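Hypothetical shikimate 5-dehydrogenase-like protein HI0607 (Haemophilus influenzae, PDB 1NPY) catalyses the NADP(+)-dependent oxidation of shikimate to 3-dehydroshikimate in vitro, though so weakly that shikimate may not be its biological substrate. Local coordinates at residues Val108-Lys113 / Gly235-Val240. Numbering follows the deposited sequence.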
ATOM      1  N   VAL A 108      -8.722   0.293  -1.798  1.00 11.16           N
ATOM      2  CA  VAL A 108     -10.065   0.284  -2.387  1.00 11.50           C
ATOM      3  C   VAL A 108     -10.617  -1.144  -2.423  1.00 12.02           C
ATOM      4  O   VAL A 108     -11.781  -1.376  -2.079  1.00 12.47           O
ATOM      5  CB  VAL A 108     -10.048   0.862  -3.814  1.00 10.52           C
ATOM      6  CG1 VAL A 108     -11.404   0.623  -4.519  1.00 13.27           C
ATOM      7  CG2 VAL A 108      -9.710   2.344  -3.825  1.00 11.05           C
ATOM      8  N   LYS A 109      -9.810  -2.098  -2.876  1.00 11.55           N
ATOM      9  CA  LYS A 109     -10.187  -3.499  -2.864  1.00 12.53           C
ATOM     10  C   LYS A 109     -10.514  -4.095  -1.499  1.00 12.49           C
ATOM     11  O   LYS A 109     -11.466  -4.875  -1.380  1.00 13.69           O
ATOM     12  CB  LYS A 109      -9.169  -4.383  -3.604  1.00 12.96           C
ATOM     13  CG  LYS A 109      -9.149  -4.139  -5.117  1.00 19.36           C
ATOM     14  CD  LYS A 109      -8.429  -5.231  -5.904  1.00 24.92           C
ATOM     15  CE  LYS A 109      -8.722  -5.229  -7.416  1.00 29.75           C
ATOM     16  NZ  LYS A 109     -10.046  -4.631  -7.768  1.00 33.56           N
ATOM     17  N   LEU A 110      -9.737  -3.754  -0.472  1.00 11.48           N
ATOM     18  CA  LEU A 110     -10.018  -4.230   0.869  1.00 10.95           C
ATOM     19  C   LEU A 110     -11.271  -3.621   1.496  1.00 11.31           C
ATOM     20  O   LEU A 110     -12.008  -4.306   2.226  1.00 11.09           O
ATOM     21  CB  LEU A 110      -8.796  -3.976   1.752  1.00 12.17           C
ATOM     22  CG  LEU A 110      -7.603  -4.856   1.393  1.00 12.72           C
ATOM     23  CD1 LEU A 110      -6.330  -4.256   1.957  1.00 16.04           C
ATOM     24  CD2 LEU A 110      -7.818  -6.269   1.942  1.00 15.12           C
ATOM     25  N   ILE A 111     -11.546  -2.360   1.178  1.00 11.30           N
ATOM     26  CA  ILE A 111     -12.762  -1.704   1.651  1.00 13.49           C
ATOM     27  C   ILE A 111     -13.939  -2.512   1.119  1.00 14.92           C
ATOM     28  O   ILE A 111     -14.875  -2.845   1.845  1.00 14.61           O
ATOM     29  CB  ILE A 111     -12.815  -0.224   1.192  1.00 13.85           C
ATOM     30  CG1 ILE A 111     -11.866   0.601   2.072  1.00 12.83           C
ATOM     31  CG2 ILE A 111     -14.207   0.375   1.305  1.00 17.58           C
ATOM     32  CD1 ILE A 111     -11.561   2.004   1.515  1.00 14.46           C
ATOM     33  N   GLU A 112     -13.879  -2.830  -0.167  1.00 14.61           N
ATOM     34  CA  GLU A 112     -14.910  -3.655  -0.786  1.00 17.51           C
ATOM     35  C   GLU A 112     -14.959  -5.071  -0.214  1.00 16.98           C
ATOM     36  O   GLU A 112     -16.019  -5.581   0.154  1.00 17.33           O
ATOM     37  CB  GLU A 112     -14.690  -3.702  -2.296  1.00 18.60           C
ATOM     38  CG  GLU A 112     -15.772  -4.525  -2.981  1.00 23.17           C
ATOM     39  CD  GLU A 112     -15.764  -4.358  -4.486  1.00 31.60           C
ATOM     40  OE1 GLU A 112     -15.261  -5.271  -5.176  1.00 37.04           O
ATOM     41  OE2 GLU A 112     -16.283  -3.327  -4.969  1.00 37.85           O
ATOM     42  N   LYS A 113     -13.805  -5.723  -0.129  1.00 16.66           N
ATOM     43  CA  LYS A 113     -13.739  -7.096   0.350  1.00 16.81           C
ATOM     44  C   LYS A 113     -14.384  -7.283   1.716  1.00 16.68           C
ATOM     45  O   LYS A 113     -15.125  -8.233   1.949  1.00 16.98           O
ATOM     46  CB  LYS A 113     -12.289  -7.562   0.420  1.00 17.72           C
ATOM     47  CG  LYS A 113     -12.185  -8.982   0.921  1.00 22.47           C
ATOM     48  CD  LYS A 113     -10.772  -9.520   0.788  1.00 26.50           C
ATOM     49  CE  LYS A 113     -10.654 -10.841   1.535  1.00 30.68           C
ATOM     50  NZ  LYS A 113      -9.436 -11.535   1.035  1.00 32.98           N
ATOM     51  N   GLY A 235      -1.903  -4.941   7.956  1.00 15.60           N
ATOM     52  CA  GLY A 235      -1.076  -4.360   6.915  1.00 15.29           C
ATOM     53  C   GLY A 235      -0.477  -5.394   5.981  1.00 15.21           C
ATOM     54  O   GLY A 235      -0.107  -5.077   4.848  1.00 15.09           O
ATOM     55  N   ALA A 236      -0.369  -6.631   6.454  1.00 15.76           N
ATOM     56  CA  ALA A 236       0.127  -7.713   5.616  1.00 15.74           C
ATOM     57  C   ALA A 236      -0.782  -7.919   4.407  1.00 15.45           C
ATOM     58  O   ALA A 236      -0.301  -8.204   3.308  1.00 15.11           O
ATOM     59  CB  ALA A 236       0.273  -8.992   6.399  1.00 16.85           C
ATOM     60  N   ALA A 237      -2.091  -7.835   4.626  1.00 15.52           N
ATOM     61  CA  ALA A 237      -3.024  -7.918   3.511  1.00 14.84           C
ATOM     62  C   ALA A 237      -2.786  -6.832   2.469  1.00 13.80           C
ATOM     63  O   ALA A 237      -3.008  -7.102   1.282  1.00 11.69           O
ATOM     64  CB  ALA A 237      -4.466  -7.839   3.975  1.00 15.22           C
ATOM     65  N   VAL A 238      -2.454  -5.618   2.915  1.00 11.72           N
ATOM     66  CA  VAL A 238      -2.146  -4.523   2.016  1.00 11.67           C
ATOM     67  C   VAL A 238      -0.898  -4.837   1.200  1.00 10.35           C
ATOM     68  O   VAL A 238      -0.901  -4.712  -0.028  1.00 11.51           O
ATOM     69  CB  VAL A 238      -2.014  -3.161   2.720  1.00 11.58           C
ATOM     70  CG1 VAL A 238      -1.678  -2.098   1.719  1.00  9.65           C
ATOM     71  CG2 VAL A 238      -3.317  -2.746   3.393  1.00 12.16           C
ATOM     72  N   ILE A 239       0.177  -5.267   1.861  1.00 10.76           N
ATOM     73  CA  ILE A 239       1.433  -5.490   1.143  1.00 10.35           C
ATOM     74  C   ILE A 239       1.263  -6.585   0.107  1.00 10.46           C
ATOM     75  O   ILE A 239       1.772  -6.481  -1.020  1.00 11.49           O
ATOM     76  CB  ILE A 239       2.569  -5.853   2.098  1.00 11.32           C
ATOM     77  CG1 ILE A 239       2.911  -4.641   2.963  1.00 13.20           C
ATOM     78  CG2 ILE A 239       3.821  -6.275   1.351  1.00 16.02           C
ATOM     79  CD1 ILE A 239       4.002  -4.908   3.954  1.00 19.56           C
ATOM     80  N   VAL A 240       0.570  -7.646   0.509  1.00  9.57           N
ATOM     81  CA  VAL A 240       0.359  -8.738  -0.427  1.00 10.27           C
ATOM     82  C   VAL A 240      -0.520  -8.342  -1.613  1.00  9.53           C
ATOM     83  O   VAL A 240      -0.176  -8.633  -2.763  1.00  8.75           O
ATOM     84  CB  VAL A 240      -0.180 -10.002   0.274  1.00 10.65           C
ATOM     85  CG1 VAL A 240      -0.542 -11.049  -0.797  1.00 11.40           C
ATOM     86  CG2 VAL A 240       0.861 -10.543   1.235  1.00 12.45           C
TER
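Leu110 meets Ala237 and Val238 with its two methyl branches divided between them. Along 108-113, Val108 comes first and touches Ala137 of helix 131-140, whereas Lys109 lies against Leu241 and Glu245, farther along helix 235-251. The bond from CA to CB of Leu110 points toward 235-240, and with CG anti to the carbonyl carbon (chi1 -69°) both methyls are carried across to that helix. CD1 meets Val238 CG2 at 3.7 Å, a close van der Waals contact; that CG2 is the branch anti to Val238's own carbonyl carbon. CD2 takes the other side of the fork, 4.2 Å from Ala237 CB. Leu110 also lies against Leu241, extending the apolar contact. No hydrogen bond joins the segments; they bury 107 Å² in all, and Leu110 and Val238 are both buried. Ile111 turns to Phe138 of helix 131-140 and to Phe143. Val238 also touches Met130, probably part of the NADP(+) site, and lies near the inferred substrate residue Asp103, placing this small apolar helix-helix contact at the domain junction. Helix 102-113, following strand 96-100 of the mixed sheet, thus packs between helix 131-140 of the NADP-binding domain, Rossmann-type as in the shikimate dehydrogenase family, and helix 235-251, which follows edge strand 231-233 of the parallel sheet.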